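Local coordinates for 122aa long conserved hypothetical protein (Sulfolobus tokodaii, PDB 1WOL) that is of unknown function but, as an archaeal HEPN homologue, folds into a compact, mainly helical single domain, at residues Y26-C31 with A93-Y98; A73-K78 with D104-C109. All coordinates share one frame; numbering follows the deposited sequence.

Interaction 1 of 2, residues Y26-C31 with A93-Y98; sequences YYELAC and APYEYY. With TBU (tertiary-butyl alcohol), chain B.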
ATOM      1  N   TYR A  26     -10.860  -2.186  12.960  1.00 12.65           N
ATOM      2  CA  TYR A  26     -10.038  -0.994  12.867  1.00 10.71           C
ATOM      3  C   TYR A  26      -9.743  -0.643  11.454  1.00 12.43           C
ATOM      4  O   TYR A  26      -8.646  -0.892  10.912  1.00 12.49           O
ATOM      5  CB  TYR A  26      -8.749  -1.165  13.700  1.00 12.80           C
ATOM      6  CG  TYR A  26      -9.012  -1.527  15.163  1.00 13.20           C
ATOM      7  CD1 TYR A  26      -8.576  -2.765  15.663  1.00 15.01           C
ATOM      8  CD2 TYR A  26      -9.667  -0.663  15.965  1.00 14.39           C
ATOM      9  CE1 TYR A  26      -8.806  -3.108  17.059  1.00 15.54           C
ATOM     10  CE2 TYR A  26      -9.961  -0.980  17.333  1.00 15.18           C
ATOM     11  CZ  TYR A  26      -9.487  -2.216  17.808  1.00 15.22           C
ATOM     12  OH  TYR A  26      -9.792  -2.592  19.136  1.00 16.27           O
ATOM     13  N   TYR A  27     -10.791  -0.121  10.813  1.00 13.16           N
ATOM     14  CA  TYR A  27     -10.690  -0.006   9.326  1.00 12.39           C
ATOM     15  C   TYR A  27      -9.740   1.020   8.820  1.00 12.39           C
ATOM     16  O   TYR A  27      -9.106   0.775   7.742  1.00 13.94           O
ATOM     17  CB  TYR A  27     -12.156   0.208   8.748  1.00 14.50           C
ATOM     18  CG  TYR A  27     -13.087  -0.864   9.210  1.00 13.72           C
ATOM     19  CD1 TYR A  27     -14.369  -0.493   9.746  1.00 15.24           C
ATOM     20  CD2 TYR A  27     -12.796  -2.220   9.166  1.00 14.54           C
ATOM     21  CE1 TYR A  27     -15.281  -1.433  10.197  1.00 14.69           C
ATOM     22  CE2 TYR A  27     -13.688  -3.178   9.690  1.00 16.73           C
ATOM     23  CZ  TYR A  27     -14.958  -2.751  10.192  1.00 15.91           C
ATOM     24  OH  TYR A  27     -15.848  -3.746  10.605  1.00 19.96           O
ATOM     25  N   GLU A  28      -9.581   2.163   9.509  1.00 12.76           N
ATOM     26  CA  GLU A  28      -8.597   3.086   9.047  1.00 13.60           C
ATOM     27  C   GLU A  28      -7.170   2.532   9.147  1.00 12.03           C
ATOM     28  O   GLU A  28      -6.294   2.799   8.323  1.00 13.70           O
ATOM     29  CB  GLU A  28      -8.744   4.399   9.831  1.00 14.06           C
ATOM     30  CG  GLU A  28      -7.895   4.528  11.187  1.00 13.65           C
ATOM     31  CD  GLU A  28      -8.312   3.544  12.274  1.00 14.35           C
ATOM     32  OE1 GLU A  28      -7.725   3.828  13.395  1.00 17.47           O
ATOM     33  OE2 GLU A  28      -9.117   2.654  12.122  1.00 17.29           O
ATOM     34  N   LEU A  29      -6.966   1.705  10.196  1.00 11.34           N
ATOM     35  CA  LEU A  29      -5.668   1.032  10.358  1.00 11.23           C
ATOM     36  C   LEU A  29      -5.456   0.024   9.215  1.00 11.07           C
ATOM     37  O   LEU A  29      -4.349  -0.070   8.763  1.00 11.46           O
ATOM     38  CB  LEU A  29      -5.677   0.408  11.778  1.00 12.09           C
ATOM     39  CG  LEU A  29      -4.306  -0.296  12.122  1.00 12.64           C
ATOM     40  CD1 LEU A  29      -3.122   0.603  11.967  1.00 12.90           C
ATOM     41  CD2 LEU A  29      -4.445  -0.904  13.523  1.00 13.12           C
ATOM     42  N   ALA A  30      -6.449  -0.771   8.990  1.00 12.41           N
ATOM     43  CA  ALA A  30      -6.304  -1.725   7.866  1.00 12.05           C
ATOM     44  C   ALA A  30      -5.950  -0.957   6.581  1.00 12.78           C
ATOM     45  O   ALA A  30      -5.067  -1.441   5.783  1.00 12.39           O
ATOM     46  CB  ALA A  30      -7.639  -2.368   7.664  1.00 13.83           C
ATOM     47  N   CYS A  31      -6.510   0.243   6.365  1.00 11.45           N
ATOM     48  CA  CYS A  31      -6.165   0.993   5.101  1.00 11.41           C
ATOM     49  C   CYS A  31      -4.789   1.521   5.118  1.00 12.04           C
ATOM     50  O   CYS A  31      -4.043   1.479   4.168  1.00 13.43           O
ATOM     51  CB  CYS A  31      -7.138   2.175   4.936  1.00 12.10           C
ATOM     52  SG  CYS A  31      -8.731   1.525   4.229  1.00 17.99           S
ATOM     53  N   ALA A  93     -12.259  13.252  13.759  1.00 17.90           N
ATOM     54  CA  ALA A  93     -11.374  12.005  14.098  1.00 17.42           C
ATOM     55  C   ALA A  93     -11.601  11.075  12.887  1.00 15.96           C
ATOM     56  O   ALA A  93     -12.621  10.427  12.831  1.00 14.97           O
ATOM     57  CB  ALA A  93     -11.895  11.365  15.366  1.00 19.26           C
ATOM     58  N   PRO A  94     -10.564  10.923  12.080  1.00 19.04           N
ATOM     59  CA  PRO A  94     -10.763  10.149  10.833  1.00 19.01           C
ATOM     60  C   PRO A  94     -11.303   8.766  10.982  1.00 18.15           C
ATOM     61  O   PRO A  94     -12.108   8.272  10.186  1.00 16.73           O
ATOM     62  CB  PRO A  94      -9.354  10.165  10.148  1.00 21.35           C
ATOM     63  CG  PRO A  94      -8.800  11.550  10.578  1.00 19.51           C
ATOM     64  CD  PRO A  94      -9.267  11.595  12.083  1.00 19.32           C
ATOM     65  N   TYR A  95     -10.884   8.052  12.035  1.00 16.26           N
ATOM     66  CA  TYR A  95     -11.240   6.638  12.097  1.00 15.62           C
ATOM     67  C   TYR A  95     -12.739   6.399  12.160  1.00 16.81           C
ATOM     68  O   TYR A  95     -13.262   5.360  11.801  1.00 17.62           O
ATOM     69  CB  TYR A  95     -10.578   5.954  13.365  1.00 15.73           C
ATOM     70  CG  TYR A  95     -11.168   6.373  14.694  1.00 13.49           C
ATOM     71  CD1 TYR A  95     -12.260   5.688  15.216  1.00 15.85           C
ATOM     72  CD2 TYR A  95     -10.641   7.471  15.411  1.00 16.00           C
ATOM     73  CE1 TYR A  95     -12.927   6.011  16.436  1.00 16.87           C
ATOM     74  CE2 TYR A  95     -11.289   7.827  16.698  1.00 17.96           C
ATOM     75  CZ  TYR A  95     -12.384   7.086  17.137  1.00 17.10           C
ATOM     76  OH  TYR A  95     -13.079   7.387  18.327  1.00 20.76           O
ATOM     77  N   GLU A  96     -13.456   7.432  12.671  1.00 16.36           N
ATOM     78  CA  GLU A  96     -14.855   7.243  12.818  1.00 17.29           C
ATOM     79  C   GLU A  96     -15.610   7.153  11.467  1.00 17.02           C
ATOM     80  O   GLU A  96     -16.753   6.701  11.468  1.00 20.51           O
ATOM     81  CB  GLU A  96     -15.476   8.469  13.592  1.00 18.82           C
ATOM     82  CG  GLU A  96     -14.943   8.538  15.025  1.00 23.08           C
ATOM     83  CD  GLU A  96     -15.746   9.482  15.878  1.00 26.87           C
ATOM     84  OE1 GLU A  96     -16.584   9.042  16.694  1.00 31.47           O
ATOM     85  OE2 GLU A  96     -15.526  10.654  15.773  1.00 27.00           O
ATOM     86  N   TYR A  97     -14.917   7.513  10.406  1.00 16.53           N
ATOM     87  CA  TYR A  97     -15.536   7.631   9.137  1.00 17.42           C
ATOM     88  C   TYR A  97     -15.087   6.617   8.113  1.00 17.73           C
ATOM     89  O   TYR A  97     -15.476   6.693   6.931  1.00 20.20           O
ATOM     90  CB  TYR A  97     -15.327   9.069   8.643  1.00 17.33           C
ATOM     91  CG  TYR A  97     -15.971  10.051   9.590  1.00 15.19           C
ATOM     92  CD1 TYR A  97     -15.236  10.692  10.578  1.00 17.72           C
ATOM     93  CD2 TYR A  97     -17.333  10.281   9.491  1.00 15.56           C
ATOM     94  CE1 TYR A  97     -15.871  11.594  11.486  1.00 19.44           C
ATOM     95  CE2 TYR A  97     -17.992  11.172  10.379  1.00 17.72           C
ATOM     96  CZ  TYR A  97     -17.240  11.804  11.339  1.00 17.35           C
ATOM     97  OH  TYR A  97     -17.873  12.741  12.214  1.00 20.37           O
ATOM     98  N   TYR A  98     -14.268   5.658   8.542  1.00 15.32           N
ATOM     99  CA  TYR A  98     -13.919   4.560   7.645  1.00 15.51           C
ATOM    100  C   TYR A  98     -14.878   3.402   7.814  1.00 16.39           C
ATOM    101  O   TYR A  98     -15.514   3.237   8.876  1.00 18.64           O
ATOM    102  CB  TYR A  98     -12.498   4.044   7.974  1.00 14.83           C
ATOM    103  CG  TYR A  98     -11.412   4.834   7.396  1.00 14.97           C
ATOM    104  CD1 TYR A  98     -11.077   6.090   7.903  1.00 17.24           C
ATOM    105  CD2 TYR A  98     -10.691   4.342   6.324  1.00 16.57           C
ATOM    106  CE1 TYR A  98     -10.020   6.825   7.352  1.00 19.42           C
ATOM    107  CE2 TYR A  98      -9.666   5.099   5.798  1.00 18.83           C
ATOM    108  CZ  TYR A  98      -9.351   6.319   6.315  1.00 20.41           C
ATOM    109  OH  TYR A  98      -8.298   6.996   5.820  1.00 27.75           O
TER
HETATM  110  O   TBU B 123      -2.610   5.058  13.040  1.00 31.98           O
HETATM  111  C   TBU B 123      -3.310   5.667  11.911  1.00 27.55           C
HETATM  112  C1  TBU B 123      -4.267   6.663  12.547  1.00 21.27           C
HETATM  113  C2  TBU B 123      -4.082   4.576  11.095  1.00 28.44           C
HETATM  114  C3  TBU B 123      -2.290   6.284  11.060  1.00 29.69           C
HETATM  115  O   HOH W   1     -12.736   2.570  11.655  1.00 20.44           O
HETATM  116  O   HOH W   2      -5.719   5.470   7.257  1.00 45.23           O

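Interaction 2 of 2, residues A73-K78 with D104-C109; sequences ATFLDK and DECINC. With TBU (tertiary-butyl alcohol), chain C.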
ATOM      1  N   ALA A  73      -2.518   1.642  -6.989  1.00 19.78           N
ATOM      2  CA  ALA A  73      -1.482   2.511  -6.376  1.00 20.79           C
ATOM      3  C   ALA A  73      -2.131   3.917  -6.141  1.00 22.64           C
ATOM      4  O   ALA A  73      -1.985   4.461  -5.042  1.00 24.84           O
ATOM      5  CB  ALA A  73      -0.270   2.597  -7.318  1.00 21.36           C
ATOM      6  N   THR A  74      -2.794   4.501  -7.112  1.00 22.15           N
ATOM      7  CA  THR A  74      -3.436   5.823  -6.892  1.00 25.66           C
ATOM      8  C   THR A  74      -4.385   5.784  -5.707  1.00 24.13           C
ATOM      9  O   THR A  74      -4.416   6.724  -4.850  1.00 26.32           O
ATOM     10  CB  THR A  74      -4.143   6.283  -8.200  1.00 28.36           C
ATOM     11  OG1 THR A  74      -3.095   6.482  -9.145  1.00 32.08           O
ATOM     12  CG2 THR A  74      -5.043   7.593  -8.039  1.00 31.55           C
ATOM     13  N   PHE A  75      -5.187   4.706  -5.605  1.00 21.30           N
ATOM     14  CA  PHE A  75      -6.167   4.585  -4.534  1.00 20.87           C
ATOM     15  C   PHE A  75      -5.413   4.477  -3.216  1.00 20.49           C
ATOM     16  O   PHE A  75      -5.881   5.124  -2.210  1.00 21.36           O
ATOM     17  CB  PHE A  75      -7.015   3.316  -4.778  1.00 20.48           C
ATOM     18  CG  PHE A  75      -7.990   2.989  -3.715  1.00 20.42           C
ATOM     19  CD1 PHE A  75      -9.119   3.754  -3.493  1.00 22.87           C
ATOM     20  CD2 PHE A  75      -7.766   1.883  -2.846  1.00 16.51           C
ATOM     21  CE1 PHE A  75      -9.988   3.445  -2.422  1.00 21.49           C
ATOM     22  CE2 PHE A  75      -8.663   1.605  -1.795  1.00 21.51           C
ATOM     23  CZ  PHE A  75      -9.772   2.367  -1.557  1.00 23.04           C
ATOM     24  N   LEU A  76      -4.383   3.637  -3.105  1.00 18.32           N
ATOM     25  CA  LEU A  76      -3.709   3.471  -1.814  1.00 17.32           C
ATOM     26  C   LEU A  76      -2.936   4.756  -1.421  1.00 20.32           C
ATOM     27  O   LEU A  76      -2.752   5.021  -0.215  1.00 21.53           O
ATOM     28  CB  LEU A  76      -2.764   2.306  -1.857  1.00 16.78           C
ATOM     29  CG  LEU A  76      -3.556   0.966  -1.770  1.00 15.82           C
ATOM     30  CD1 LEU A  76      -2.511  -0.193  -1.932  1.00 15.11           C
ATOM     31  CD2 LEU A  76      -4.284   0.862  -0.452  1.00 17.15           C
ATOM     32  N   ASP A  77      -2.471   5.463  -2.434  1.00 21.87           N
ATOM     33  CA  ASP A  77      -1.671   6.690  -2.166  1.00 25.80           C
ATOM     34  C   ASP A  77      -2.527   7.683  -1.441  1.00 29.46           C
ATOM     35  O   ASP A  77      -1.949   8.581  -0.776  1.00 31.86           O
ATOM     36  CB  ASP A  77      -1.236   7.306  -3.446  1.00 23.10           C
ATOM     37  CG  ASP A  77       0.081   6.773  -3.925  1.00 23.08           C
ATOM     38  OD1 ASP A  77       0.853   6.069  -3.203  1.00 26.82           O
ATOM     39  OD2 ASP A  77       0.440   7.038  -5.142  1.00 27.37           O
ATOM     40  N   LYS A  78      -3.839   7.594  -1.544  1.00 30.97           N
ATOM     41  CA  LYS A  78      -4.693   8.530  -0.787  1.00 31.92           C
ATOM     42  C   LYS A  78      -4.760   8.187   0.739  1.00 33.85           C
ATOM     43  O   LYS A  78      -5.266   9.002   1.514  1.00 35.14           O
ATOM     44  CB  LYS A  78      -6.132   8.499  -1.277  1.00 32.33           C
ATOM     45  CG  LYS A  78      -6.389   8.722  -2.722  1.00 34.96           C
ATOM     46  CD  LYS A  78      -5.642   9.863  -3.226  1.00 38.64           C
ATOM     47  CE  LYS A  78      -5.427   9.771  -4.774  1.00 40.89           C
ATOM     48  NZ  LYS A  78      -3.989   9.342  -5.125  1.00 39.42           N
ATOM     49  N   ASP A 104     -11.748  -3.561   2.945  1.00 13.20           N
ATOM     50  CA  ASP A 104     -11.637  -4.552   1.866  1.00 13.38           C
ATOM     51  C   ASP A 104     -11.001  -3.991   0.652  1.00 14.10           C
ATOM     52  O   ASP A 104     -10.138  -4.657   0.041  1.00 14.11           O
ATOM     53  CB  ASP A 104     -13.063  -5.114   1.439  1.00 13.43           C
ATOM     54  CG  ASP A 104     -13.685  -5.923   2.483  1.00 17.02           C
ATOM     55  OD1 ASP A 104     -13.104  -6.208   3.554  1.00 16.32           O
ATOM     56  OD2 ASP A 104     -14.878  -6.318   2.223  1.00 20.01           O
ATOM     57  N   GLU A 105     -11.363  -2.800   0.178  1.00 12.95           N
ATOM     58  CA  GLU A 105     -10.749  -2.268  -1.068  1.00 13.31           C
ATOM     59  C   GLU A 105      -9.268  -1.994  -0.869  1.00 14.15           C
ATOM     60  O   GLU A 105      -8.452  -2.234  -1.776  1.00 14.54           O
ATOM     61  CB  GLU A 105     -11.464  -0.947  -1.433  1.00 13.60           C
ATOM     62  CG  GLU A 105     -12.894  -1.288  -1.863  1.00 16.72           C
ATOM     63  CD  GLU A 105     -13.694  -0.021  -2.314  1.00 18.10           C
ATOM     64  OE1 GLU A 105     -13.167   1.094  -2.236  1.00 19.62           O
ATOM     65  OE2 GLU A 105     -14.858  -0.317  -2.727  1.00 16.56           O
ATOM     66  N   CYS A 106      -8.909  -1.488   0.268  1.00 13.52           N
ATOM     67  CA  CYS A 106      -7.474  -1.224   0.525  1.00 13.81           C
ATOM     68  C   CYS A 106      -6.728  -2.581   0.653  1.00 11.47           C
ATOM     69  O   CYS A 106      -5.645  -2.680  -0.003  1.00 13.18           O
ATOM     70  CB  CYS A 106      -7.286  -0.562   1.892  1.00 12.77           C
ATOM     71  SG  CYS A 106      -7.821   1.246   1.785  1.00 19.26           S
ATOM     72  N   ILE A 107      -7.190  -3.575   1.406  1.00 11.09           N
ATOM     73  CA  ILE A 107      -6.466  -4.835   1.554  1.00 10.79           C
ATOM     74  C   ILE A 107      -6.336  -5.457   0.145  1.00 11.54           C
ATOM     75  O   ILE A 107      -5.259  -5.965  -0.186  1.00 11.74           O
ATOM     76  CB  ILE A 107      -7.211  -5.718   2.517  1.00 11.05           C
ATOM     77  CG1 ILE A 107      -6.913  -5.175   3.968  1.00 11.98           C
ATOM     78  CG2 ILE A 107      -6.647  -7.178   2.427  1.00 11.92           C
ATOM     79  CD1 ILE A 107      -7.887  -5.808   5.038  1.00 13.07           C
ATOM     80  N   ASN A 108      -7.454  -5.493  -0.539  1.00 12.28           N
ATOM     81  CA  ASN A 108      -7.350  -6.165  -1.873  1.00 13.37           C
ATOM     82  C   ASN A 108      -6.501  -5.488  -2.869  1.00 12.92           C
ATOM     83  O   ASN A 108      -5.864  -6.190  -3.738  1.00 15.30           O
ATOM     84  CB  ASN A 108      -8.809  -6.371  -2.343  1.00 13.63           C
ATOM     85  CG  ASN A 108      -9.489  -7.355  -1.477  1.00 11.88           C
ATOM     86  OD1 ASN A 108      -8.939  -8.132  -0.724  1.00 12.49           O
ATOM     87  ND2 ASN A 108     -10.857  -7.382  -1.626  1.00 13.95           N
ATOM     88  N   CYS A 109      -6.399  -4.157  -2.820  1.00 11.86           N
ATOM     89  CA  CYS A 109      -5.424  -3.517  -3.696  1.00 12.69           C
ATOM     90  C   CYS A 109      -4.023  -3.830  -3.266  1.00 13.82           C
ATOM     91  O   CYS A 109      -3.112  -3.919  -4.062  1.00 14.16           O
ATOM     92  CB  CYS A 109      -5.573  -1.980  -3.659  1.00 14.53           C
ATOM     93  SG  CYS A 109      -6.735  -1.387  -4.919  1.00 15.18           S
TER
HETATM   94  O   TBU C 124     -11.204   0.008  -7.548  1.00 36.64           O
HETATM   95  C   TBU C 124     -10.529   0.699  -6.483  1.00 36.03           C
HETATM   96  C1  TBU C 124     -11.274   2.087  -6.386  1.00 36.88           C
HETATM   97  C2  TBU C 124      -9.094   0.909  -6.887  1.00 32.33           C
HETATM   98  C3  TBU C 124     -10.620  -0.153  -5.252  1.00 35.51           C

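Interaction 1 of 2, residues Y26-C31 with A93-Y98
The first turn of helix 27-48, just past its N-cap Tyr26, receives the 3-10 turn and following residue of the long loop before helix 100-120, with Glu28 lying on the Tyr98 ring and Tyr95 alongside. Glu28 CB sits over one face of the Tyr98 ring, 3.6 Å from its centroid and 17° off the normal, a CH-pi contact offset toward the rim. From there the glutamate chain passes Tyr95: Glu28 CD comes within 3.5 Å of Tyr95 CB, the two side chains running side by side in the same direction with carboxylate and ring planes 44° apart. Glu28 can do this because CG stands between the backbone N and the carbonyl carbon and the chain bends at chi2 (-65°). The bend brings OE2 back to its own helix, where Leu29 N gives it a weak hydrogen bond of 3.0 Å; a carboxylate at a helix N terminus is probably favoured by the helix dipole. In this helical HEPN domain, the contact brings the loop between helices 67-77 and 100-120, through its 3-10 turn, against the start of helix 27-48. Other neighbours surround the Tyr98 ring: Pro94 O lies in its plane at the edge, Tyr90 meets it edge-to-face, and Cys31 SG stands beside the ring edge, 5.1 Å from the centroid. Next along the helix, Tyr27 CB packs on Tyr98 CB at 3.9 Å. Two waters join the backbones and side chains: one donates to Tyr95 O at 2.8 Å and weakly accepts from Tyr27 N, the other donates to Glu28 O and meets Tyr98 OH weakly. A tert-butanol molecule rests on the same turn, its C2 3.8 Å from Glu28 CG and also close to Leu29 CA.

Interaction 2 of 2, residues A73-K78 with D104-C109
One face of the Phe75 ring carries a tert-butanol molecule, whose C3 stands 4.2 Å above the ring plane over its centre; at the edge, Cys106 CA lies in the plane. Two cysteine sulfurs approach obliquely, on opposite sides of the plane: Cys106 SG, 4.8 Å from the Phe75 centroid, comes from the side away from the alcohol, while Cys109 SG approaches on the alcohol's side and also touches tert-butanol C2 at 3.8 Å. Glu105 crosses the ring at about a right angle, its carboxylate plane turned 64° from the ring, so that Glu105 CB and OE1 both reach Phe75 CZ, OE1 at 3.7 Å. The acid's OE2 is occupied by a salt bridge to Arg101, one turn earlier, which should help fix the carboxylate beside the ring. The ring reaches this surface because its CG lies anti to the backbone N (chi1 175°), sending it out from helix 67-77 onto Glu105, Cys106 and Cys109. Next to it Leu76 forks over helix 100-120: CD1 packs on Cys109 CB at 3.9 Å, while CD2 rests 3.8 Å from Cys106 O. A disulfide from Cys109 to Cys72 of helix 67-77 links the two helices of this contact covalently. Cys106 SG faces Cys31 SG, a pair seen as a disulfide in a structure of this protein but here too far apart for an ordinary bond. The axes of the short segments pass 9.9 Å apart with N-to-C directions 128° apart, nearer antiparallel than parallel but steeply crossed. Leu76 also touches Ser34 and Ala38 of helix 27-48 and Ile58 of helix 58-61, whereas Ile107, on another side of helix 100-120, packs against Leu15 and Ala18 of helix 4-23.

How the interactions relate
From the N terminus, helix 4-23 is followed, after a short turn, by helix 27-48, whose start makes the first half of interaction 1. The chain then passes helix 58-61 and enters helix 67-77, the first half of interaction 2, before the long loop returns at 93-98 to close interaction 1 over 61 intervening residues. Helix 100-120 follows and at 104-109 closes interaction 2 over 25. The two closures therefore cross rather than nest. They meet at Cys31 and Cys106, whose SG atoms lie 2.6 Å apart, long for a disulfide. Interaction 1 sits at the surface and sets the loop against helix 27-48; interaction 2, more central, joins helix 67-77 to the last helix.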